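Local coordinates for protein adenylate kinase (Desulfovibrio gigas, PDB 2XB4) that probably catalyses the reversible transfer of the terminal phosphate group between ATP and AMP, and carries a zinc ion held by three cysteines and a histidine, at residues 86-96 with 181-191. Residues are numbered along the deposited sequence; the frame is centred on the assembly and turned at random.
Sequences PRNTVQAQKLF and VDGTLAAAYYY
T184 OG1 donates to R87 O at 2.7 Å, sitting slightly off that carbonyl's plane. Water 1 donates to the same hydroxyl and accepts from R87 NE. Two residues on, T89 N donates to D182 O at 3.2 Å, well above that carbonyl's plane. Water 2 links T89 OG1 to V181 O. N88 and Q91 form a capping box: N88 OD1 accepts from Q91 N and Q91 OE1 weakly from N88 N, while R87 N gives this OE1 a nearly straight bond (167°). D182 OD1 accepts from N179 ND2; OD2 forms a salt bridge with R55 of the second subunit.

Beyond these helix starts the packing is apolar. T89 CG2 presses on A186 CB at 3.4 Å, and A92 CB meets A187 CB at 3.8 Å. With CG anti to the backbone N (chi1 163°), Y190 sets CD2 against A92 CB and crosses Q93 at about a right angle. Y191 CE2 touches A92 CB and P86 CG, and its hydroxyl bonds weakly to A92 O. Small alanines let the 89-96 and 184-191 axes approach to 8.6 Å, crossing at -32°. The helices thus pack in the adenylate kinase CORE, where P86, R87 and Q91 probably form part of the AMP site.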
ATOM      1  N   PRO A  86     -25.872   5.325 -17.002  1.00 15.72           N
ATOM      2  CA  PRO A  86     -25.898   6.700 -16.490  1.00 13.52           C
ATOM      3  C   PRO A  86     -25.737   6.746 -14.971  1.00 13.54           C
ATOM      4  O   PRO A  86     -26.038   5.758 -14.276  1.00 13.65           O
ATOM      5  CB  PRO A  86     -27.300   7.200 -16.922  1.00 11.46           C
ATOM      6  CG  PRO A  86     -28.126   5.907 -16.901  1.00 13.11           C
ATOM      7  CD  PRO A  86     -27.228   4.804 -17.298  1.00 13.34           C
ATOM      8  N   ARG A  87     -25.365   7.898 -14.456  1.00 11.35           N
ATOM      9  CA  ARG A  87     -25.269   8.032 -12.994  1.00 11.36           C
ATOM     10  C   ARG A  87     -26.371   8.908 -12.378  1.00 12.12           C
ATOM     11  O   ARG A  87     -26.545   8.955 -11.128  1.00 12.89           O
ATOM     12  CB  ARG A  87     -23.919   8.664 -12.614  1.00 12.28           C
ATOM     13  CG  ARG A  87     -22.706   7.692 -12.860  1.00 17.01           C
ATOM     14  CD  ARG A  87     -21.480   8.484 -12.337  1.00 21.36           C
ATOM     15  NE  ARG A  87     -21.086   8.060 -10.972  1.00 27.12           N
ATOM     16  CZ  ARG A  87     -20.316   8.818 -10.151  1.00 30.88           C
ATOM     17  NH1 ARG A  87     -19.930  10.065 -10.572  1.00 23.18           N
ATOM     18  NH2 ARG A  87     -19.913   8.365  -8.938  1.00 19.91           N
ATOM     19  N   ASN A  88     -27.058   9.663 -13.223  1.00 12.02           N
ATOM     20  CA  ASN A  88     -28.099  10.546 -12.674  1.00 12.71           C
ATOM     21  C   ASN A  88     -29.287  10.549 -13.658  1.00 14.63           C
ATOM     22  O   ASN A  88     -29.199   9.968 -14.767  1.00 13.47           O
ATOM     23  CB  ASN A  88     -27.512  11.972 -12.383  1.00 12.59           C
ATOM     24  CG  ASN A  88     -26.952  12.695 -13.662  1.00 13.76           C
ATOM     25  OD1 ASN A  88     -27.529  12.635 -14.727  1.00 13.43           O
ATOM     26  ND2 ASN A  88     -25.814  13.398 -13.520  1.00 11.15           N
ATOM     27  N   THR A  89     -30.364  11.225 -13.268  1.00 13.23           N
ATOM     28  CA  THR A  89     -31.617  11.168 -14.041  1.00 15.61           C
ATOM     29  C   THR A  89     -31.558  11.900 -15.371  1.00 15.57           C
ATOM     30  O   THR A  89     -32.170  11.435 -16.381  1.00 16.80           O
ATOM     31  CB  THR A  89     -32.841  11.626 -13.218  1.00 18.51           C
ATOM     32  OG1 THR A  89     -32.484  12.829 -12.533  1.00 17.81           O
ATOM     33  CG2 THR A  89     -33.157  10.590 -12.154  1.00 17.54           C
ATOM     34  N   VAL A  90     -30.874  13.050 -15.388  1.00 16.08           N
ATOM     35  CA  VAL A  90     -30.719  13.821 -16.641  1.00 16.83           C
ATOM     36  C   VAL A  90     -29.968  12.963 -17.672  1.00 15.15           C
ATOM     37  O   VAL A  90     -30.409  12.834 -18.833  1.00 14.85           O
ATOM     38  CB  VAL A  90     -30.074  15.231 -16.417  1.00 19.38           C
ATOM     39  CG1 VAL A  90     -29.642  15.914 -17.756  1.00 17.92           C
ATOM     40  CG2 VAL A  90     -31.025  16.186 -15.566  1.00 22.16           C
ATOM     41  N   GLN A  91     -28.858  12.336 -17.266  1.00 12.41           N
ATOM     42  CA  GLN A  91     -28.178  11.410 -18.161  1.00 11.13           C
ATOM     43  C   GLN A  91     -29.073  10.243 -18.534  1.00 13.01           C
ATOM     44  O   GLN A  91     -29.008   9.765 -19.735  1.00 13.57           O
ATOM     45  CB  GLN A  91     -26.933  10.774 -17.521  1.00 11.29           C
ATOM     46  CG  GLN A  91     -25.834  11.808 -17.291  1.00 13.03           C
ATOM     47  CD  GLN A  91     -24.638  11.229 -16.429  1.00 20.05           C
ATOM     48  OE1 GLN A  91     -24.755  10.230 -15.744  1.00 21.62           O
ATOM     49  NE2 GLN A  91     -23.482  11.890 -16.513  1.00 19.12           N
ATOM     50  N   ALA A  92     -29.844   9.698 -17.583  1.00 12.40           N
ATOM     51  CA  ALA A  92     -30.613   8.496 -17.921  1.00 13.17           C
ATOM     52  C   ALA A  92     -31.645   8.807 -19.008  1.00 13.27           C
ATOM     53  O   ALA A  92     -31.968   7.927 -19.899  1.00 13.84           O
ATOM     54  CB  ALA A  92     -31.380   7.963 -16.677  1.00 13.81           C
ATOM     55  N   GLN A  93     -32.320   9.971 -18.863  1.00 12.43           N
ATOM     56  CA  GLN A  93     -33.381  10.299 -19.830  1.00 16.09           C
ATOM     57  C   GLN A  93     -32.687  10.659 -21.217  1.00 16.00           C
ATOM     58  O   GLN A  93     -33.160  10.281 -22.292  1.00 16.71           O
ATOM     59  CB  GLN A  93     -34.212  11.491 -19.346  1.00 16.96           C
ATOM     60  CG  GLN A  93     -35.174  11.914 -20.423  1.00 22.92           C
ATOM     61  CD  GLN A  93     -36.103  13.008 -19.935  1.00 33.78           C
ATOM     62  OE1 GLN A  93     -36.072  13.384 -18.753  1.00 38.18           O
ATOM     63  NE2 GLN A  93     -36.917  13.550 -20.843  1.00 37.24           N
ATOM     64  N   LYS A  94     -31.596  11.403 -21.183  1.00 14.65           N
ATOM     65  CA  LYS A  94     -30.903  11.756 -22.499  1.00 15.19           C
ATOM     66  C   LYS A  94     -30.451  10.472 -23.184  1.00 14.30           C
ATOM     67  O   LYS A  94     -30.568  10.332 -24.453  1.00 15.59           O
ATOM     68  CB  LYS A  94     -29.727  12.731 -22.293  1.00 12.59           C
ATOM     69  CG  LYS A  94     -30.322  14.102 -21.923  1.00 14.00           C
ATOM     70  CD  LYS A  94     -29.160  15.090 -21.515  1.00 23.05           C
ATOM     71  CE  LYS A  94     -29.637  16.550 -21.769  1.00 28.23           C
ATOM     72  NZ  LYS A  94     -28.810  17.383 -20.871  1.00 31.51           N
ATOM     73  N   LEU A  95     -29.963   9.521 -22.377  1.00 12.81           N
ATOM     74  CA  LEU A  95     -29.533   8.226 -22.951  1.00 12.90           C
ATOM     75  C   LEU A  95     -30.727   7.456 -23.573  1.00 15.52           C
ATOM     76  O   LEU A  95     -30.648   6.944 -24.691  1.00 14.76           O
ATOM     77  CB  LEU A  95     -28.842   7.332 -21.907  1.00 12.61           C
ATOM     78  CG  LEU A  95     -28.435   5.878 -22.308  1.00 15.54           C
ATOM     79  CD1 LEU A  95     -27.268   5.965 -23.338  1.00 13.83           C
ATOM     80  CD2 LEU A  95     -27.884   5.114 -21.100  1.00 15.43           C
ATOM     81  N   PHE A  96     -31.819   7.360 -22.826  1.00 14.07           N
ATOM     82  CA  PHE A  96     -32.994   6.712 -23.372  1.00 15.60           C
ATOM     83  C   PHE A  96     -33.451   7.361 -24.730  1.00 15.18           C
ATOM     84  O   PHE A  96     -33.725   6.650 -25.709  1.00 15.85           O
ATOM     85  CB  PHE A  96     -34.124   6.750 -22.363  1.00 14.37           C
ATOM     86  CG  PHE A  96     -35.353   6.082 -22.881  1.00 20.14           C
ATOM     87  CD1 PHE A  96     -35.352   4.700 -23.144  1.00 22.03           C
ATOM     88  CD2 PHE A  96     -36.484   6.840 -23.184  1.00 23.33           C
ATOM     89  CE1 PHE A  96     -36.539   4.098 -23.704  1.00 24.37           C
ATOM     90  CE2 PHE A  96     -37.664   6.204 -23.725  1.00 27.80           C
ATOM     91  CZ  PHE A  96     -37.642   4.828 -23.945  1.00 24.45           C
ATOM     92  N   VAL A 181     -33.375  11.243  -5.383  1.00 13.57           N
ATOM     93  CA  VAL A 181     -34.003  12.444  -5.997  1.00 14.54           C
ATOM     94  C   VAL A 181     -33.546  12.404  -7.470  1.00 13.06           C
ATOM     95  O   VAL A 181     -34.348  12.444  -8.369  1.00 12.52           O
ATOM     96  CB  VAL A 181     -33.619  13.746  -5.301  1.00 14.55           C
ATOM     97  CG1 VAL A 181     -34.315  15.038  -6.001  1.00 17.95           C
ATOM     98  CG2 VAL A 181     -34.014  13.684  -3.801  1.00 17.86           C
ATOM     99  N   ASP A 182     -32.233  12.416  -7.717  1.00 12.74           N
ATOM    100  CA  ASP A 182     -31.748  12.526  -9.122  1.00 12.47           C
ATOM    101  C   ASP A 182     -30.390  11.833  -9.290  1.00 11.29           C
ATOM    102  O   ASP A 182     -29.699  12.075 -10.278  1.00 14.78           O
ATOM    103  CB  ASP A 182     -31.774  13.990  -9.607  1.00 14.26           C
ATOM    104  CG  ASP A 182     -30.928  14.983  -8.730  1.00 17.16           C
ATOM    105  OD1 ASP A 182     -30.212  14.594  -7.780  1.00 11.52           O
ATOM    106  OD2 ASP A 182     -30.952  16.190  -9.080  1.00 18.10           O
ATOM    107  N   GLY A 183     -30.057  10.942  -8.366  1.00 10.72           N
ATOM    108  CA  GLY A 183     -28.740  10.254  -8.436  1.00 10.76           C
ATOM    109  C   GLY A 183     -28.914   8.868  -9.124  1.00 11.17           C
ATOM    110  O   GLY A 183     -29.843   8.674  -9.958  1.00 10.30           O
ATOM    111  N   THR A 184     -28.078   7.882  -8.770  1.00 11.52           N
ATOM    112  CA  THR A 184     -28.098   6.679  -9.608  1.00  9.81           C
ATOM    113  C   THR A 184     -29.279   5.766  -9.356  1.00 12.01           C
ATOM    114  O   THR A 184     -29.788   5.196 -10.305  1.00 11.62           O
ATOM    115  CB  THR A 184     -26.779   5.924  -9.437  1.00 12.09           C
ATOM    116  OG1 THR A 184     -25.736   6.896  -9.501  1.00  8.75           O
ATOM    117  CG2 THR A 184     -26.603   4.938 -10.593  1.00 10.34           C
ATOM    118  N   LEU A 185     -29.713   5.610  -8.087  1.00 11.39           N
ATOM    119  CA  LEU A 185     -30.958   4.918  -7.843  1.00 12.25           C
ATOM    120  C   LEU A 185     -32.145   5.578  -8.559  1.00 11.62           C
ATOM    121  O   LEU A 185     -33.030   4.828  -9.043  1.00 12.47           O
ATOM    122  CB  LEU A 185     -31.298   4.796  -6.296  1.00 10.08           C
ATOM    123  CG  LEU A 185     -30.616   3.679  -5.474  1.00 16.54           C
ATOM    124  CD1 LEU A 185     -31.281   3.670  -4.060  1.00 16.37           C
ATOM    125  CD2 LEU A 185     -30.800   2.268  -6.175  1.00 13.19           C
ATOM    126  N   ALA A 186     -32.238   6.926  -8.542  1.00  9.39           N
ATOM    127  CA  ALA A 186     -33.344   7.587  -9.285  1.00 11.45           C
ATOM    128  C   ALA A 186     -33.214   7.199 -10.797  1.00 11.57           C
ATOM    129  O   ALA A 186     -34.236   6.964 -11.434  1.00 12.46           O
ATOM    130  CB  ALA A 186     -33.281   9.084  -9.079  1.00  9.54           C
ATOM    131  N   ALA A 187     -31.976   7.114 -11.327  1.00  9.72           N
ATOM    132  CA  ALA A 187     -31.806   6.706 -12.723  1.00 11.28           C
ATOM    133  C   ALA A 187     -32.305   5.270 -12.973  1.00 12.79           C
ATOM    134  O   ALA A 187     -33.047   5.004 -13.984  1.00 14.67           O
ATOM    135  CB  ALA A 187     -30.335   6.868 -13.212  1.00  9.63           C
ATOM    136  N   ALA A 188     -31.872   4.346 -12.110  1.00 11.56           N
ATOM    137  CA  ALA A 188     -32.325   2.929 -12.196  1.00 12.60           C
ATOM    138  C   ALA A 188     -33.867   2.846 -12.151  1.00 13.62           C
ATOM    139  O   ALA A 188     -34.491   2.146 -12.958  1.00 13.61           O
ATOM    140  CB  ALA A 188     -31.744   2.117 -11.022  1.00 11.49           C
ATOM    141  N   TYR A 189     -34.490   3.593 -11.219  1.00 13.79           N
ATOM    142  CA  TYR A 189     -35.942   3.600 -11.090  1.00 13.44           C
ATOM    143  C   TYR A 189     -36.691   4.229 -12.282  1.00 14.09           C
ATOM    144  O   TYR A 189     -37.808   3.858 -12.551  1.00 16.89           O
ATOM    145  CB  TYR A 189     -36.418   4.272  -9.765  1.00 14.74           C
ATOM    146  CG  TYR A 189     -35.864   3.680  -8.504  1.00 16.49           C
ATOM    147  CD1 TYR A 189     -35.331   2.363  -8.469  1.00 18.94           C
ATOM    148  CD2 TYR A 189     -35.937   4.403  -7.299  1.00 18.26           C
ATOM    149  CE1 TYR A 189     -34.789   1.843  -7.263  1.00 17.12           C
ATOM    150  CE2 TYR A 189     -35.471   3.868  -6.095  1.00 19.77           C
ATOM    151  CZ  TYR A 189     -34.918   2.616  -6.061  1.00 18.47           C
ATOM    152  OH  TYR A 189     -34.401   2.142  -4.844  1.00 17.98           O
ATOM    153  N   TYR A 190     -36.086   5.198 -12.944  1.00 16.05           N
ATOM    154  CA  TYR A 190     -36.620   5.733 -14.166  1.00 15.74           C
ATOM    155  C   TYR A 190     -36.750   4.592 -15.200  1.00 16.36           C
ATOM    156  O   TYR A 190     -37.805   4.478 -15.890  1.00 17.33           O
ATOM    157  CB  TYR A 190     -35.703   6.847 -14.620  1.00 14.99           C
ATOM    158  CG  TYR A 190     -35.861   7.248 -16.041  1.00 13.53           C
ATOM    159  CD1 TYR A 190     -36.942   8.104 -16.455  1.00 15.62           C
ATOM    160  CD2 TYR A 190     -34.911   6.879 -16.998  1.00 14.55           C
ATOM    161  CE1 TYR A 190     -37.030   8.494 -17.768  1.00 19.09           C
ATOM    162  CE2 TYR A 190     -35.055   7.297 -18.383  1.00 16.83           C
ATOM    163  CZ  TYR A 190     -36.085   8.079 -18.708  1.00 19.03           C
ATOM    164  OH  TYR A 190     -36.254   8.522 -19.989  1.00 22.15           O
ATOM    165  N   TYR A 191     -35.764   3.703 -15.249  1.00 14.53           N
ATOM    166  CA  TYR A 191     -35.896   2.542 -16.162  1.00 16.64           C
ATOM    167  C   TYR A 191     -36.940   1.537 -15.621  1.00 15.15           C
ATOM    168  O   TYR A 191     -37.766   1.085 -16.400  1.00 16.09           O
ATOM    169  CB  TYR A 191     -34.561   1.846 -16.493  1.00 13.68           C
ATOM    170  CG  TYR A 191     -33.661   2.788 -17.323  1.00 16.48           C
ATOM    171  CD1 TYR A 191     -33.874   2.962 -18.694  1.00 19.96           C
ATOM    172  CD2 TYR A 191     -32.579   3.468 -16.738  1.00 12.95           C
ATOM    173  CE1 TYR A 191     -33.104   3.909 -19.439  1.00 19.17           C
ATOM    174  CE2 TYR A 191     -31.807   4.353 -17.465  1.00 14.61           C
ATOM    175  CZ  TYR A 191     -32.102   4.605 -18.773  1.00 17.22           C
ATOM    176  OH  TYR A 191     -31.276   5.429 -19.442  1.00 20.58           O
TER
HETATM  177  O   HOH W   1     -23.146   6.199  -9.389  1.00  5.35           O
HETATM  178  O   HOH W   2     -34.772  13.651 -10.858  1.00 29.77           O